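Local coordinates for SusD superfamily protein (Bacteroides thetaiotaomicron, PDB 3MCX), which is of unknown function but, as an outer-membrane member of the SusD family, probably binds glycans at the cell surface for uptake, at residues A[134-138]-A[210-214]; A[139-143]-A[457-462]; A[150-156]-A[169-175]. One frame throughout, in Å; residues are numbered along the deposited sequence. Where two conformers were deposited one is given.

Interaction 1: A[134-138]-A[210-214]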
loop_
_atom_site.group_PDB
_atom_site.type_symbol
_atom_site.label_atom_id
_atom_site.label_comp_id
_atom_site.label_asym_id
_atom_site.label_seq_id
_atom_site.Cartn_x
_atom_site.Cartn_y
_atom_site.Cartn_z
ATOM N N PHE A 134 -3.737 9.589 4.922
ATOM C CA PHE A 134 -2.480 8.869 5.141
ATOM C C PHE A 134 -1.741 8.643 3.820
ATOM O O PHE A 134 -0.540 8.884 3.713
ATOM C CB PHE A 134 -2.782 7.536 5.846
ATOM C CG PHE A 134 -1.589 6.651 6.086
ATOM C CD1 PHE A 134 -0.559 7.053 6.896
ATOM C CD2 PHE A 134 -1.531 5.389 5.535
ATOM C CE1 PHE A 134 0.503 6.207 7.162
ATOM C CE2 PHE A 134 -0.453 4.550 5.783
ATOM C CZ PHE A 134 0.541 4.950 6.602
ATOM N N ASN A 135 -2.469 8.152 2.816
ATOM C CA ASN A 135 -1.887 7.906 1.495
ATOM C C ASN A 135 -1.291 9.154 0.880
ATOM O O ASN A 135 -0.176 9.128 0.345
ATOM C CB ASN A 135 -2.939 7.276 0.587
ATOM C CG ASN A 135 -3.239 5.823 0.973
ATOM O OD1 ASN A 135 -2.337 5.082 1.390
ATOM N ND2 ASN A 135 -4.499 5.403 0.810
ATOM N N LEU A 136 -2.014 10.279 0.945
ATOM C CA LEU A 136 -1.460 11.531 0.434
ATOM C C LEU A 136 -0.199 11.965 1.206
ATOM O O LEU A 136 0.763 12.434 0.627
ATOM C CB LEU A 136 -2.494 12.648 0.491
ATOM C CG LEU A 136 -3.604 12.542 -0.560
ATOM C CD1 LEU A 136 -4.821 13.313 -0.099
ATOM C CD2 LEU A 136 -3.099 13.039 -1.910
ATOM N N THR A 137 -0.260 11.840 2.527
ATOM C CA THR A 137 0.785 12.332 3.379
ATOM C C THR A 137 2.082 11.555 3.117
ATOM O O THR A 137 3.171 12.128 3.137
ATOM C CB THR A 137 0.370 12.278 4.870
ATOM O OG1 THR A 137 -0.816 13.051 5.054
ATOM C CG2 THR A 137 1.480 12.801 5.769
ATOM N N ARG A 138 1.974 10.255 2.909
ATOM C CA ARG A 138 3.166 9.450 2.765
ATOM C C ARG A 138 3.769 9.584 1.365
ATOM O O ARG A 138 4.967 9.370 1.241
ATOM C CB ARG A 138 2.879 7.995 3.176
ATOM C CG ARG A 138 2.044 7.252 2.242
ATOM C CD ARG A 138 1.371 6.024 2.908
ATOM N NE ARG A 138 2.194 5.134 3.709
ATOM C CZ ARG A 138 2.109 3.780 3.725
ATOM N NH1 ARG A 138 1.319 3.116 2.892
ATOM N NH2 ARG A 138 2.796 3.090 4.595
ATOM N N ARG A 210 -0.322 -0.202 10.784
ATOM C CA ARG A 210 0.532 0.340 9.753
ATOM C C ARG A 210 0.813 1.805 9.996
ATOM O O ARG A 210 1.938 2.246 9.862
ATOM C CB ARG A 210 -0.141 0.125 8.394
ATOM C CG ARG A 210 0.649 0.688 7.204
ATOM C CD ARG A 210 -0.140 0.653 5.922
ATOM N NE ARG A 210 -0.400 -0.694 5.436
ATOM C CZ ARG A 210 -1.202 -0.981 4.410
ATOM N NH1 ARG A 210 -1.871 -0.029 3.792
ATOM N NH2 ARG A 210 -1.324 -2.227 3.997
ATOM N N VAL A 211 -0.244 2.576 10.279
ATOM C CA VAL A 211 -0.071 4.003 10.524
ATOM C C VAL A 211 0.870 4.282 11.710
ATOM O O VAL A 211 1.847 5.047 11.599
ATOM C CB VAL A 211 -1.456 4.710 10.691
ATOM C CG1 VAL A 211 -1.300 6.153 11.130
ATOM C CG2 VAL A 211 -2.259 4.582 9.409
ATOM N N TYR A 212 0.559 3.685 12.854
ATOM C CA TYR A 212 1.374 3.888 14.059
ATOM C C TYR A 212 2.827 3.452 13.838
ATOM O O TYR A 212 3.767 4.105 14.293
ATOM C CB TYR A 212 0.765 3.113 15.209
ATOM C CG TYR A 212 -0.449 3.726 15.883
ATOM C CD1 TYR A 212 -0.469 5.061 16.285
ATOM C CD2 TYR A 212 -1.581 2.938 16.157
ATOM C CE1 TYR A 212 -1.581 5.598 16.955
ATOM C CE2 TYR A 212 -2.678 3.467 16.832
ATOM C CZ TYR A 212 -2.686 4.787 17.214
ATOM O OH TYR A 212 -3.785 5.300 17.891
ATOM N N LEU A 213 3.033 2.338 13.151
ATOM C CA LEU A 213 4.393 1.834 12.910
ATOM C C LEU A 213 5.208 2.904 12.158
ATOM O O LEU A 213 6.359 3.169 12.495
ATOM C CB LEU A 213 4.361 0.499 12.122
ATOM C CG LEU A 213 5.703 -0.207 11.903
ATOM C CD1 LEU A 213 6.470 -0.563 13.195
ATOM C CD2 LEU A 213 5.463 -1.445 11.027
ATOM N N ASN A 214 4.605 3.528 11.155
ATOM C CA ASN A 214 5.291 4.552 10.326
ATOM C C ASN A 214 5.406 5.891 11.055
ATOM O O ASN A 214 6.133 6.775 10.618
ATOM C CB ASN A 214 4.612 4.665 8.957
ATOM C CG ASN A 214 5.015 3.547 8.052
ATOM O OD1 ASN A 214 6.182 3.502 7.618
ATOM N ND2 ASN A 214 4.097 2.594 7.816
#
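Phe134 and Arg138 meet Arg210, Val211 and Asn214 in a buried helix-helix contact inside the largely helical SusD fold, between the C-terminal part of helix 115-140 and the last turns of helix 201-214. The short segments run nearly parallel, at 27°, but their axes approach no closer than 12.3 Å, so long side chains must span the distance. It is a worked example of an aromatic ring used as a spacer. With CG anti to the backbone N (chi1 177°), Phe134 reaches across to helix 201-214 and is sandwiched. On one face Val211 CG2 makes a CH-pi contact almost exactly over the ring centre, 3.7 Å from the centroid; the other is covered near its rim by CD of Arg138, one turn further along the same helix. At the ring's edge, Phe134 CE2 lies 3.9 Å from Arg210 CD. The guanidinium of Arg138 in turn sets one of its faces over Phe134 CE2.

Two arginines also come together here, their guanidinium planes nearly parallel (11° apart) and Arg138 NH1 lying 4.6 Å from Arg210 NH1. Acidic residues probably offset this proximity: Arg138 forms a salt bridge with Glu419, Arg210 one with Glu358, and a long, weak ion pair joins Arg210 to Glu419 as well. Tyr422 adds a cation-pi contact to Arg138. Asn214 presents its amide steeply to the Arg138 guanidinium, ND2 touching NH2 without a hydrogen bond, while its OD1 accepts from Arg426. The amide's rotation is thereby fixed from both ends, since Asn214 ND2 donates to Arg210 O at 3.0 Å, reaching that oxygen from the face opposite the one used by Asn214 N.

Interaction 2: A[139-143]-A[457-462]; sequences LFGMP and IALPIP
Leu139 and Phe140, on the last turn of helix 115-140, lie against the segment 457-462, extended and proline-bearing from Ala458 on, which leads into helix 463-468; this is a helix C-terminus closed by a distant loop of the SusD fold. One backbone hydrogen bond crosses the contact: Leu459 N donates to Leu139 O at 2.9 Å and 166°, supplying a helix-end carbonyl with a donor from far along the chain just where Gly141 leaves helical geometry.

Apolar packing follows on both sides of that bond. Leu139 and Leu459 lie side by side and point the same way, Leu139 CD2 resting 3.7 Å from Leu459 CD1. Past the helix end, the selenomethionine Met142 curls through bends at chi2 and chi3, which carries SE to 3.8 Å from Ala458 CB and, in the conformer given for Ile457, also alongside that residue. Toward the other end, Ile461 CD1 rests on Phe140 CB.

Aromatic contacts form the third group. Trp88 of helix 81-106 packs edge-to-face with Phe140, whose rim also addresses a carbonyl: Phe140 CE1 lies 3.2 Å from Pro460 O, which sits near the ring plane.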
loop_
_atom_site.group_PDB
_atom_site.type_symbol
_atom_site.label_atom_id
_atom_site.label_comp_id
_atom_site.label_asym_id
_atom_site.label_seq_id
_atom_site.Cartn_x
_atom_site.Cartn_y
_atom_site.Cartn_z
ATOM N N LEU A 139 2.992 10.008 0.354
ATOM C CA LEU A 139 3.549 10.293 -0.978
ATOM C C LEU A 139 4.165 11.672 -1.043
ATOM O O LEU A 139 5.236 11.835 -1.634
ATOM C CB LEU A 139 2.465 10.198 -2.067
ATOM C CG LEU A 139 2.467 8.870 -2.817
ATOM C CD1 LEU A 139 2.109 7.662 -1.915
ATOM C CD2 LEU A 139 1.543 8.975 -4.050
ATOM N N PHE A 140 3.486 12.678 -0.482
ATOM C CA PHE A 140 3.817 14.064 -0.737
ATOM C C PHE A 140 4.545 14.758 0.417
ATOM O O PHE A 140 4.848 15.957 0.342
ATOM C CB PHE A 140 2.529 14.823 -1.128
ATOM C CG PHE A 140 1.969 14.367 -2.460
ATOM C CD1 PHE A 140 2.514 14.856 -3.628
ATOM C CD2 PHE A 140 0.948 13.423 -2.528
ATOM C CE1 PHE A 140 2.043 14.437 -4.888
ATOM C CE2 PHE A 140 0.464 12.983 -3.780
ATOM C CZ PHE A 140 1.038 13.498 -4.945
ATOM N N GLY A 141 4.842 13.985 1.484
ATOM C CA GLY A 141 5.512 14.494 2.692
ATOM C C GLY A 141 6.688 13.606 3.037
ATOM O O GLY A 141 6.672 12.397 2.797
HETATM N N MSE A 142 7.722 14.210 3.614
HETATM C CA MSE A 142 8.862 13.432 4.103
HETATM C C MSE A 142 8.400 12.517 5.242
HETATM O O MSE A 142 7.442 12.825 5.944
HETATM C CB MSE A 142 9.971 14.364 4.598
HETATM C CG MSE A 142 10.605 15.208 3.500
HETATM SE SE MSE A 142 11.520 14.250 2.109
HETATM C CE MSE A 142 13.028 13.499 3.100
ATOM N N PRO A 143 9.100 11.402 5.448
ATOM C CA PRO A 143 8.671 10.440 6.447
ATOM C C PRO A 143 8.575 11.048 7.847
ATOM O O PRO A 143 9.457 11.767 8.296
ATOM C CB PRO A 143 9.757 9.350 6.407
ATOM C CG PRO A 143 10.455 9.548 5.156
ATOM C CD PRO A 143 10.276 10.935 4.703
ATOM N N ILE A 457 12.242 11.974 -1.901
ATOM C CA ILE A 457 11.269 11.062 -1.328
ATOM C C ILE A 457 9.882 11.670 -1.322
ATOM O O ILE A 457 8.914 10.955 -1.567
ATOM C CB ILE A 457 11.632 10.622 0.099
ATOM C CG1 ILE A 457 12.719 9.540 0.047
ATOM C CG2 ILE A 457 10.376 10.156 0.883
ATOM C CD1 ILE A 457 13.615 9.576 1.266
ATOM N N ALA A 458 9.771 12.969 -1.006
ATOM C CA ALA A 458 8.500 13.675 -1.057
ATOM C C ALA A 458 8.237 14.054 -2.516
ATOM O O ALA A 458 8.982 14.851 -3.101
ATOM C CB ALA A 458 8.522 14.894 -0.150
ATOM N N LEU A 459 7.172 13.474 -3.054
ATOM C CA LEU A 459 6.778 13.787 -4.431
ATOM C C LEU A 459 6.453 15.249 -4.560
ATOM O O LEU A 459 6.001 15.881 -3.610
ATOM C CB LEU A 459 5.569 12.956 -4.851
ATOM C CG LEU A 459 5.800 11.452 -4.984
ATOM C CD1 LEU A 459 4.505 10.785 -5.370
ATOM C CD2 LEU A 459 6.852 11.157 -6.036
ATOM N N PRO A 460 6.643 15.825 -5.747
ATOM C CA PRO A 460 6.232 17.200 -5.917
ATOM C C PRO A 460 4.719 17.368 -5.817
ATOM O O PRO A 460 3.984 16.549 -6.322
ATOM C CB PRO A 460 6.725 17.571 -7.323
ATOM C CG PRO A 460 6.760 16.270 -8.007
ATOM C CD PRO A 460 7.086 15.213 -7.008
ATOM N N ILE A 461 4.316 18.438 -5.162
ATOM C CA ILE A 461 2.937 18.869 -5.138
ATOM C C ILE A 461 2.573 19.207 -6.605
ATOM O O ILE A 461 3.365 19.788 -7.311
ATOM C CB ILE A 461 2.793 20.124 -4.267
ATOM C CG1 ILE A 461 3.288 19.889 -2.808
ATOM C CG2 ILE A 461 1.327 20.695 -4.285
ATOM C CD1 ILE A 461 2.632 18.760 -2.068
ATOM N N PRO A 462 1.361 18.850 -7.054
ATOM C CA PRO A 462 1.010 19.135 -8.446
ATOM C C PRO A 462 1.179 20.598 -8.778
ATOM O O PRO A 462 0.788 21.494 -8.011
ATOM C CB PRO A 462 -0.473 18.719 -8.535
ATOM C CG PRO A 462 -0.686 17.752 -7.454
ATOM C CD PRO A 462 0.334 18.050 -6.363
#

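Interaction 3: A[150-156]-A[169-175]; sequences ASLGVPI and RSTVAQC
With CG turned anti to its carbonyl carbon (chi1 -64°) and the chain bent at chi3 (69°), Arg169 folds its guanidinium back onto Gly153. Both NE and NH2 donate side-on to Gly153 O, NE at 2.8 Å and NH2 at 2.9 Å, with the oxygen lying in the guanidinium plane. Leu152 CB covers one face of that group, 3.5 Å from Arg169 CZ. Beyond the loop, Arg169 NH1 donates to Gln473 O and NH2 to Asn475 OD1. A leucine in place of Arg169 would probably leave Gly153 O without its two donors and break the links to Gln473 and Asn475.

Backbone bonds zip the two segments around a single beta bridge between Leu152 and Thr171. Gly153 N donates to Ser170 O at 2.7 Å, Val172 N to Ser151 O, and Ser170 N to Val154 O from well above the carbonyl plane. Gly153 fits tightly, as a CB there would clash with Cys175 SG, to which Val154 N gives a long hydrogen bond. A water joins Ile156 N to Ser170 OG.

Thr171 N-caps helix 172-186 and, with Gln174, completes a capping box. This helix start is thus tied to the loop, while Val154 packs on Thr137 of helix 115-140 and on Trp88 and Tyr92 of helix 81-106.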
loop_
_atom_site.group_PDB
_atom_site.type_symbol
_atom_site.label_atom_id
_atom_site.label_comp_id
_atom_site.label_asym_id
_atom_site.label_seq_id
_atom_site.Cartn_x
_atom_site.Cartn_y
_atom_site.Cartn_z
ATOM N N ALA A 150 7.584 17.053 11.578
ATOM C CA ALA A 150 7.674 18.504 11.584
ATOM C C ALA A 150 7.488 19.155 10.215
ATOM O O ALA A 150 6.945 20.261 10.131
ATOM C CB ALA A 150 9.006 18.975 12.193
ATOM N N SER A 151 7.923 18.465 9.169
ATOM C CA SER A 151 7.916 19.032 7.821
ATOM C C SER A 151 6.495 19.044 7.233
ATOM O O SER A 151 5.561 18.499 7.833
ATOM C CB SER A 151 8.875 18.224 6.944
ATOM O OG SER A 151 8.367 16.980 6.622
ATOM N N LEU A 152 6.331 19.653 6.056
ATOM C CA LEU A 152 4.985 19.800 5.471
ATOM C C LEU A 152 4.387 18.518 4.931
ATOM O O LEU A 152 5.060 17.742 4.241
ATOM C CB LEU A 152 4.987 20.875 4.374
ATOM C CG LEU A 152 5.275 22.310 4.823
ATOM C CD1 LEU A 152 5.286 23.245 3.606
ATOM C CD2 LEU A 152 4.274 22.788 5.876
ATOM N N GLY A 153 3.108 18.323 5.258
ATOM C CA GLY A 153 2.324 17.234 4.765
ATOM C C GLY A 153 1.453 17.733 3.624
ATOM O O GLY A 153 1.976 18.263 2.628
ATOM N N VAL A 154 0.145 17.566 3.742
ATOM C CA VAL A 154 -0.801 18.011 2.733
ATOM C C VAL A 154 -1.949 18.771 3.386
ATOM O O VAL A 154 -2.059 18.805 4.624
ATOM C CB VAL A 154 -1.336 16.846 1.920
ATOM C CG1 VAL A 154 -0.209 16.077 1.221
ATOM C CG2 VAL A 154 -2.153 15.882 2.814
ATOM N N PRO A 155 -2.822 19.402 2.596
ATOM C CA PRO A 155 -3.979 20.050 3.188
ATOM C C PRO A 155 -4.974 19.069 3.815
ATOM O O PRO A 155 -5.233 17.981 3.305
ATOM C CB PRO A 155 -4.612 20.807 2.005
ATOM C CG PRO A 155 -3.450 21.083 1.110
ATOM C CD PRO A 155 -2.631 19.837 1.200
ATOM N N ILE A 156 -5.516 19.483 4.941
ATOM C CA ILE A 156 -6.480 18.687 5.676
ATOM C C ILE A 156 -7.878 19.240 5.487
ATOM O O ILE A 156 -8.195 20.391 5.851
ATOM C CB ILE A 156 -6.138 18.640 7.190
ATOM C CG1 ILE A 156 -4.773 17.995 7.377
ATOM C CG2 ILE A 156 -7.232 17.859 7.975
ATOM C CD1 ILE A 156 -4.299 17.985 8.834
ATOM N N ARG A 169 -0.908 23.650 3.398
ATOM C CA ARG A 169 -0.463 22.324 3.791
ATOM C C ARG A 169 -0.309 22.312 5.316
ATOM O O ARG A 169 0.260 23.224 5.889
ATOM C CB ARG A 169 0.879 22.010 3.171
ATOM C CG ARG A 169 0.830 21.958 1.648
ATOM C CD ARG A 169 2.202 21.861 1.058
ATOM N NE ARG A 169 2.810 20.569 1.353
ATOM C CZ ARG A 169 4.056 20.209 1.032
ATOM N NH1 ARG A 169 4.871 21.022 0.359
ATOM N NH2 ARG A 169 4.479 19.011 1.364
ATOM N N SER A 170 -0.853 21.299 5.943
ATOM C CA SER A 170 -0.616 21.039 7.372
ATOM C C SER A 170 0.701 20.299 7.481
ATOM O O SER A 170 1.228 19.849 6.453
ATOM C CB SER A 170 -1.789 20.256 7.967
ATOM O OG SER A 170 -2.925 21.097 8.150
ATOM N N THR A 171 1.247 20.176 8.687
ATOM C CA THR A 171 2.471 19.373 8.835
ATOM C C THR A 171 2.178 17.899 8.721
ATOM O O THR A 171 1.029 17.457 8.894
ATOM C CB THR A 171 3.186 19.632 10.176
ATOM O OG1 THR A 171 2.388 19.084 11.254
ATOM C CG2 THR A 171 3.466 21.125 10.400
ATOM N N VAL A 172 3.215 17.105 8.456
ATOM C CA VAL A 172 3.070 15.661 8.467
ATOM C C VAL A 172 2.464 15.165 9.783
ATOM O O VAL A 172 1.557 14.337 9.791
ATOM C CB VAL A 172 4.433 14.992 8.165
ATOM C CG1 VAL A 172 4.406 13.502 8.435
ATOM C CG2 VAL A 172 4.838 15.264 6.651
ATOM N N ALA A 173 2.917 15.709 10.912
ATOM C CA ALA A 173 2.368 15.271 12.207
ATOM C C ALA A 173 0.877 15.637 12.343
ATOM O O ALA A 173 0.102 14.835 12.860
ATOM C CB ALA A 173 3.167 15.861 13.362
ATOM N N GLN A 174 0.474 16.828 11.899
ATOM C CA GLN A 174 -0.920 17.217 11.945
ATOM C C GLN A 174 -1.770 16.284 11.098
ATOM O O GLN A 174 -2.875 15.879 11.484
ATOM C CB GLN A 174 -1.064 18.655 11.478
ATOM C CG GLN A 174 -0.606 19.685 12.507
ATOM C CD GLN A 174 -0.608 21.104 11.975
ATOM O OE1 GLN A 174 -0.306 21.332 10.792
ATOM N NE2 GLN A 174 -0.922 22.061 12.831
ATOM N N CYS A 175 -1.217 15.883 9.962
ATOM C CA CYS A 175 -1.903 14.938 9.093
ATOM C C CYS A 175 -2.053 13.588 9.770
ATOM O O CYS A 175 -3.141 13.013 9.783
ATOM C CB CYS A 175 -1.175 14.824 7.748
ATOM S SG CYS A 175 -1.328 16.307 6.735
HETATM O O HOH W 1 -4.489 21.962 6.132
#

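In the fold
The three contacts cluster round the C-terminal end of helix 115-140, their centres 11 to 13 Å apart. Interactions 1 and 2 use successive residues of that helix. Interaction 3 touches both: Thr137 OG1 packs 3.2 Å from Cys175 CB, and Ile461 CD1 lies 3.7 Å from Arg169 CZ. Thus local chain turns and the distant 457-462 segment share one helix end. Zinc comes nearest at interaction 3. The side chain of Gln174 is about 4 Å from a bound zinc ion and also about 4 Å from that of Glu177, a zinc-binding residue; the side chain of Val211 in interaction 1 is about 14 Å from a bound zinc ion, and interaction 2 lies away from the metal sites.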